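Local coordinates for Adenylate/guanylate cyclase/hydrolase, alpha/beta fold family (Ruegeria pomeroyi, PDB 3MR7), which is probably an adenylate cyclase, crystallised here as its class III nucleotide cyclase catalytic domain cut from a longer protein that also carries an alpha/beta-hydrolase family region, at residues C8-A13 against G103-E108; E39-A44 against D58-R63. All blocks are in the same frame, centred on the assembly; numbering follows the deposited sequence.

Contact 1 (C8-A13 against G103-E108); sequences CAILAA and GDIVLE
Ile10 and Ile105 meet tip to tip across strand 4-15 and strand 96-107, antiparallel neighbours in the central sheet of the class III cyclase domain with its ferredoxin-like core. Cys8 and Gly103 form one rung of that pairing, a hydrogen-bonded pair whose CA atoms lie 5.8 Å apart. From this pair the two segments run on in different directions along the paired strands; the angle of 81° between them suggests a strong twist or bend here.

Between these two segments the rest of the contact is made by side chains, while the backbone of Ile10 bonds to Asn101 farther along the same pairing. In Ile10, chi1 (-63°) puts CG1 anti to the carbonyl carbon, and with chi2 at 83° CD1 comes to CG2 of Ile105 at 4.0 Å. The other branch of Ile105 turns its CD1 toward Cys8, though the exact placement of that methyl is doubtful. The isoleucines thus meet diagonally across the paired strands, on the face that also carries Cys8. Helix 115-126 covers this face, with Ala120 against Ile10, and Ala116 and Val117 against Ile105.

At the backbone pair the two bonds are unequal. Gly103 N reaches Cys8 O weakly at 3.4 Å, whereas Cys8 N donates to Gly103 O at 2.9 Å.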
ATOM      1  N   CYS A   8       8.317  23.122  -0.480  1.00 59.64           N
ATOM      2  CA  CYS A   8       8.517  22.342   0.741  1.00 56.92           C
ATOM      3  C   CYS A   8       8.894  20.917   0.482  1.00 56.13           C
ATOM      4  O   CYS A   8       8.541  20.347  -0.533  1.00 66.09           O
ATOM      5  CB  CYS A   8       7.256  22.357   1.620  1.00 54.97           C
ATOM      6  SG  CYS A   8       7.446  23.252   3.169  1.00101.24           S
ATOM      7  N   ALA A   9       9.604  20.339   1.433  1.00 53.83           N
ATOM      8  CA  ALA A   9       9.911  18.931   1.398  1.00 50.45           C
ATOM      9  C   ALA A   9       8.863  18.215   2.242  1.00 56.63           C
ATOM     10  O   ALA A   9       8.810  18.380   3.449  1.00 70.03           O
ATOM     11  CB  ALA A   9      11.290  18.698   1.956  1.00 49.79           C
ATOM     12  N   ILE A  10       8.020  17.433   1.598  1.00 51.51           N
ATOM     13  CA  ILE A  10       7.009  16.669   2.293  1.00 54.36           C
ATOM     14  C   ILE A  10       7.459  15.215   2.420  1.00 58.56           C
ATOM     15  O   ILE A  10       8.028  14.645   1.487  1.00 56.96           O
ATOM     16  CB  ILE A  10       5.684  16.712   1.537  1.00 49.23           C
ATOM     17  CG1 ILE A  10       5.174  18.132   1.485  1.00 48.50           C
ATOM     18  CG2 ILE A  10       4.652  15.856   2.209  1.00 47.56           C
ATOM     19  CD1 ILE A  10       5.775  18.909   0.418  1.00 43.56           C
ATOM     20  N   LEU A  11       7.179  14.639   3.588  1.00 51.99           N
ATOM     21  CA  LEU A  11       7.508  13.270   3.937  1.00 48.23           C
ATOM     22  C   LEU A  11       6.239  12.584   4.447  1.00 47.39           C
ATOM     23  O   LEU A  11       5.623  13.063   5.384  1.00 47.60           O
ATOM     24  CB  LEU A  11       8.624  13.270   4.986  1.00 43.78           C
ATOM     25  CG  LEU A  11       8.854  12.168   6.031  1.00 50.96           C
ATOM     26  CD1 LEU A  11       8.002  10.905   5.881  1.00 45.85           C
ATOM     27  CD2 LEU A  11      10.321  11.820   6.088  1.00 45.83           C
ATOM     28  N   ALA A  12       5.833  11.491   3.797  1.00 44.34           N
ATOM     29  CA  ALA A  12       4.711  10.678   4.263  1.00 47.55           C
ATOM     30  C   ALA A  12       5.218   9.319   4.724  1.00 42.19           C
ATOM     31  O   ALA A  12       6.107   8.739   4.101  1.00 49.64           O
ATOM     32  CB  ALA A  12       3.646  10.510   3.156  1.00 42.71           C
ATOM     33  N   ALA A  13       4.629   8.805   5.797  1.00 40.97           N
ATOM     34  CA  ALA A  13       4.968   7.486   6.346  1.00 40.84           C
ATOM     35  C   ALA A  13       3.767   6.718   6.901  1.00 44.85           C
ATOM     36  O   ALA A  13       2.857   7.310   7.462  1.00 49.08           O
ATOM     37  CB  ALA A  13       6.055   7.622   7.421  1.00 31.77           C
ATOM     38  N   GLY A 103       7.507  20.359  -3.773  1.00 53.60           N
ATOM     39  CA  GLY A 103       6.628  21.157  -4.602  1.00 57.46           C
ATOM     40  C   GLY A 103       6.309  22.498  -3.982  1.00 61.64           C
ATOM     41  O   GLY A 103       6.652  22.744  -2.830  1.00 61.43           O
ATOM     42  N   ASP A 104       5.694  23.379  -4.770  1.00 59.20           N
ATOM     43  CA  ASP A 104       4.982  24.528  -4.231  1.00 55.66           C
ATOM     44  C   ASP A 104       3.661  23.991  -3.661  1.00 56.82           C
ATOM     45  O   ASP A 104       2.842  23.455  -4.386  1.00 60.55           O
ATOM     46  CB  ASP A 104       4.689  25.555  -5.328  1.00 57.72           C
ATOM     47  CG  ASP A 104       5.938  26.293  -5.814  1.00 69.71           C
ATOM     48  OD1 ASP A 104       6.985  26.234  -5.142  1.00 77.55           O
ATOM     49  OD2 ASP A 104       5.867  26.946  -6.879  1.00 68.74           O
ATOM     50  N   ILE A 105       3.470  24.085  -2.356  1.00 59.41           N
ATOM     51  CA  ILE A 105       2.214  23.662  -1.770  1.00 62.08           C
ATOM     52  C   ILE A 105       1.748  24.793  -0.903  1.00 67.07           C
ATOM     53  O   ILE A 105       2.536  25.656  -0.561  1.00 72.64           O
ATOM     54  CB  ILE A 105       2.389  22.439  -0.886  1.00 61.77           C
ATOM     55  CG1 ILE A 105       2.896  22.851   0.483  1.00 58.38           C
ATOM     56  CG2 ILE A 105       3.389  21.501  -1.503  1.00 56.88           C
ATOM     57  CD1 ILE A 105       4.372  22.977   0.506  1.00 61.91           C
ATOM     58  N   VAL A 106       0.473  24.791  -0.537  1.00 68.63           N
ATOM     59  CA  VAL A 106      -0.069  25.828   0.331  1.00 59.41           C
ATOM     60  C   VAL A 106      -0.132  25.392   1.798  1.00 52.40           C
ATOM     61  O   VAL A 106      -0.547  24.283   2.099  1.00 51.19           O
ATOM     62  CB  VAL A 106      -1.483  26.182  -0.110  1.00 64.11           C
ATOM     63  CG1 VAL A 106      -2.130  27.139   0.899  1.00 60.90           C
ATOM     64  CG2 VAL A 106      -1.460  26.769  -1.505  1.00 60.84           C
ATOM     65  N   LEU A 107       0.282  26.262   2.709  1.00 48.28           N
ATOM     66  CA  LEU A 107       0.082  25.990   4.123  1.00 57.55           C
ATOM     67  C   LEU A 107      -1.028  26.884   4.622  1.00 71.49           C
ATOM     68  O   LEU A 107      -1.171  27.999   4.138  1.00 77.48           O
ATOM     69  CB  LEU A 107       1.334  26.293   4.914  1.00 54.32           C
ATOM     70  CG  LEU A 107       2.451  25.277   4.792  1.00 61.89           C
ATOM     71  CD1 LEU A 107       2.849  25.128   3.343  1.00 57.89           C
ATOM     72  CD2 LEU A 107       3.635  25.730   5.655  1.00 64.63           C
ATOM     73  N   GLU A 108      -1.807  26.422   5.596  1.00 69.34           N
ATOM     74  CA  GLU A 108      -2.915  27.234   6.087  1.00 80.62           C
ATOM     75  C   GLU A 108      -3.577  26.604   7.289  1.00 87.55           C
ATOM     76  O   GLU A 108      -4.411  25.712   7.149  1.00 89.41           O
ATOM     77  CB  GLU A 108      -3.959  27.436   4.984  1.00 84.59           C
ATOM     78  CG  GLU A 108      -5.095  28.374   5.369  1.00 97.49           C
ATOM     79  CD  GLU A 108      -6.137  28.539   4.258  1.00106.50           C
ATOM     80  OE1 GLU A 108      -6.245  27.631   3.399  1.00108.84           O
ATOM     81  OE2 GLU A 108      -6.849  29.576   4.250  1.00105.91           O
TER

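Contact 2 (E39-A44 against D58-R63); sequences ELIDPA and DGMLAR
The side chain of Met60, present as selenomethionine, rises from strand 59-64 to meet Ile41 and Asp42 on helix 27-47. This is helix-on-sheet packing in the ferredoxin-like core of the cyclase domain: the first long helix packs against the sheet, and the strand belongs to the hairpin that follows it. The backbones stay well apart, with 10.8 Å between the CA atoms of Ile41 and Met60, so side chains must bridge the gap.

The apolar part is a single touch, Ile41 CG2 against Met60 SE at 4.3 Å. Ile41 points its CB at the strand, and Tyr96 of strand 96-107 packs against it as well. Met60 has further neighbours in Ile52 and Thr55 of strand 51-56, and Leu21 of the second subunit also packs on it, so Met60 takes part in the subunit contact too.

In the backbone, the helix is kinked: Pro43 has no N-H to give to the turn before it, and the bond from Ala44 N to Leu40 O, 3.2 Å long, takes up the helical pattern again.

The polar interaction is made within the helix, where Arg37 forms a salt bridge through NH1 to Asp42 OD1 and probably steadies the carboxylate. Arg37 also packs on Met60, so the three side chains lie together. The chains of Asp42 and Met60 cross obliquely, and the bend at chi3 (-82°) brings the terminal methyl of Met60 into van der Waals touch with the carboxylate, CE lying 4.0 Å from Asp42 OD1.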
ATOM      1  N   GLU A  39      10.258   7.073  20.411  1.00 46.93           N
ATOM      2  CA  GLU A  39      11.680   7.002  20.675  1.00 44.55           C
ATOM      3  C   GLU A  39      12.555   7.147  19.432  1.00 47.00           C
ATOM      4  O   GLU A  39      13.720   7.465  19.551  1.00 57.88           O
ATOM      5  CB  GLU A  39      12.018   5.712  21.403  1.00 48.09           C
ATOM      6  CG  GLU A  39      12.798   4.730  20.578  1.00 65.75           C
ATOM      7  CD  GLU A  39      13.536   3.705  21.429  1.00 77.95           C
ATOM      8  OE1 GLU A  39      13.056   2.549  21.512  1.00 84.86           O
ATOM      9  OE2 GLU A  39      14.597   4.053  22.005  1.00 74.01           O
ATOM     10  N   LEU A  40      12.001   6.949  18.244  1.00 45.34           N
ATOM     11  CA  LEU A  40      12.832   6.851  17.046  1.00 45.72           C
ATOM     12  C   LEU A  40      12.407   7.884  16.035  1.00 50.55           C
ATOM     13  O   LEU A  40      13.181   8.774  15.683  1.00 53.95           O
ATOM     14  CB  LEU A  40      12.683   5.474  16.453  1.00 58.79           C
ATOM     15  CG  LEU A  40      13.861   4.811  15.772  1.00 82.80           C
ATOM     16  CD1 LEU A  40      13.682   3.311  15.946  1.00 94.29           C
ATOM     17  CD2 LEU A  40      13.937   5.187  14.297  1.00 85.20           C
ATOM     18  N   ILE A  41      11.159   7.784  15.594  1.00 48.37           N
ATOM     19  CA  ILE A  41      10.602   8.723  14.628  1.00 56.38           C
ATOM     20  C   ILE A  41      10.486  10.174  15.103  1.00 61.73           C
ATOM     21  O   ILE A  41      11.174  11.065  14.608  1.00 67.66           O
ATOM     22  CB  ILE A  41       9.225   8.300  14.260  1.00 57.46           C
ATOM     23  CG1 ILE A  41       9.289   6.959  13.556  1.00 54.65           C
ATOM     24  CG2 ILE A  41       8.583   9.358  13.399  1.00 57.05           C
ATOM     25  CD1 ILE A  41       7.916   6.413  13.212  1.00 55.58           C
ATOM     26  N   ASP A  42       9.595  10.410  16.051  1.00 56.55           N
ATOM     27  CA  ASP A  42       9.363  11.768  16.528  1.00 60.90           C
ATOM     28  C   ASP A  42      10.653  12.527  16.833  1.00 60.97           C
ATOM     29  O   ASP A  42      10.767  13.687  16.492  1.00 59.84           O
ATOM     30  CB  ASP A  42       8.389  11.795  17.705  1.00 57.08           C
ATOM     31  CG  ASP A  42       6.940  11.560  17.276  1.00 68.24           C
ATOM     32  OD1 ASP A  42       6.704  11.381  16.064  1.00 65.48           O
ATOM     33  OD2 ASP A  42       6.030  11.564  18.144  1.00 77.81           O
ATOM     34  N   PRO A  43      11.627  11.876  17.480  1.00 70.64           N
ATOM     35  CA  PRO A  43      12.954  12.481  17.679  1.00 68.74           C
ATOM     36  C   PRO A  43      13.752  12.800  16.402  1.00 66.89           C
ATOM     37  O   PRO A  43      14.240  13.918  16.275  1.00 71.17           O
ATOM     38  CB  PRO A  43      13.666  11.424  18.517  1.00 56.88           C
ATOM     39  CG  PRO A  43      12.575  10.926  19.372  1.00 55.68           C
ATOM     40  CD  PRO A  43      11.437  10.741  18.397  1.00 65.40           C
ATOM     41  N   ALA A  44      13.883  11.848  15.485  1.00 54.09           N
ATOM     42  CA  ALA A  44      14.654  12.058  14.265  1.00 54.63           C
ATOM     43  C   ALA A  44      14.101  13.234  13.476  1.00 57.92           C
ATOM     44  O   ALA A  44      14.846  13.991  12.853  1.00 68.64           O
ATOM     45  CB  ALA A  44      14.667  10.754  13.376  1.00 35.35           C
ATOM     46  N   ASP A  58      -4.595   7.990   6.902  1.00 51.79           N
ATOM     47  CA  ASP A  58      -3.713   7.803   5.755  1.00 56.90           C
ATOM     48  C   ASP A  58      -2.288   7.640   6.225  1.00 58.11           C
ATOM     49  O   ASP A  58      -1.403   7.306   5.442  1.00 59.44           O
ATOM     50  CB  ASP A  58      -3.781   9.020   4.811  1.00 67.66           C
ATOM     51  CG  ASP A  58      -5.106   9.105   4.013  1.00 86.03           C
ATOM     52  OD1 ASP A  58      -5.738   8.050   3.776  1.00 85.66           O
ATOM     53  OD2 ASP A  58      -5.500  10.233   3.604  1.00 90.30           O
ATOM     54  N   GLY A  59      -2.060   7.889   7.506  1.00 57.93           N
ATOM     55  CA  GLY A  59      -0.711   7.860   8.031  1.00 53.86           C
ATOM     56  C   GLY A  59      -0.246   9.247   8.417  1.00 54.12           C
ATOM     57  O   GLY A  59      -1.066  10.146   8.620  1.00 60.58           O
HETATM   58  N   MSE A  60       1.065   9.426   8.523  1.00 48.70           N
HETATM   59  CA  MSE A  60       1.601  10.690   8.996  1.00 56.40           C
HETATM   60  C   MSE A  60       2.269  11.533   7.913  1.00 58.68           C
HETATM   61  O   MSE A  60       2.761  11.025   6.920  1.00 66.72           O
HETATM   62  CB  MSE A  60       2.554  10.450  10.150  1.00 58.71           C
HETATM   63  CG  MSE A  60       3.734  11.379  10.145  1.00 70.30           C
HETATM   64 SE   MSE A  60       5.037  10.776  11.446  0.74 86.42          SE
HETATM   65  CE  MSE A  60       4.194  11.563  13.015  1.00 88.06           C
ATOM     66  N   LEU A  61       2.289  12.836   8.127  1.00 57.96           N
ATOM     67  CA  LEU A  61       2.754  13.768   7.120  1.00 55.77           C
ATOM     68  C   LEU A  61       3.629  14.783   7.805  1.00 55.64           C
ATOM     69  O   LEU A  61       3.203  15.404   8.763  1.00 68.30           O
ATOM     70  CB  LEU A  61       1.546  14.467   6.538  1.00 48.10           C
ATOM     71  CG  LEU A  61       1.601  15.084   5.164  1.00 50.37           C
ATOM     72  CD1 LEU A  61       2.039  14.060   4.200  1.00 44.50           C
ATOM     73  CD2 LEU A  61       0.196  15.508   4.840  1.00 60.70           C
ATOM     74  N   ALA A  62       4.857  14.958   7.352  1.00 49.34           N
ATOM     75  CA  ALA A  62       5.721  15.931   8.015  1.00 51.69           C
ATOM     76  C   ALA A  62       6.398  16.763   6.969  1.00 59.55           C
ATOM     77  O   ALA A  62       6.452  16.376   5.816  1.00 53.50           O
ATOM     78  CB  ALA A  62       6.749  15.253   8.899  1.00 39.75           C
ATOM     79  N   ARG A  63       6.924  17.910   7.363  1.00 63.38           N
ATOM     80  CA  ARG A  63       7.562  18.761   6.384  1.00 57.60           C
ATOM     81  C   ARG A  63       8.847  19.340   6.896  1.00 50.44           C
ATOM     82  O   ARG A  63       9.023  19.539   8.088  1.00 43.70           O
ATOM     83  CB  ARG A  63       6.626  19.876   5.944  1.00 60.15           C
ATOM     84  CG  ARG A  63       6.451  20.968   6.966  1.00 64.22           C
ATOM     85  CD  ARG A  63       5.242  21.791   6.621  1.00 61.55           C
ATOM     86  NE  ARG A  63       4.859  22.621   7.742  1.00 72.74           N
ATOM     87  CZ  ARG A  63       5.382  23.815   7.993  1.00 74.50           C
ATOM     88  NH1 ARG A  63       6.312  24.325   7.196  1.00 73.67           N
ATOM     89  NH2 ARG A  63       4.965  24.499   9.042  1.00 69.84           N
TER

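Both contacts are buried and belong to the same sheet, in which strand 4-15 runs between strands 59-64 and 96-107. Contact 1 is strand against strand, tied through the main chain and backed by helix 115-126; contact 2 sets helix 27-47 on the sheet through side chains alone. It is the smaller, burying 77 Å² against 187 Å², but lies nearer the centre of the chain and close to the second subunit. Probable backbone hydrogen bonds join them directly, from Ala62 N to Leu11 O (2.8 Å) and from Met60 N to Ala13 O (3.0 Å). Segment 8-13 thus bonds to a strand of each contact.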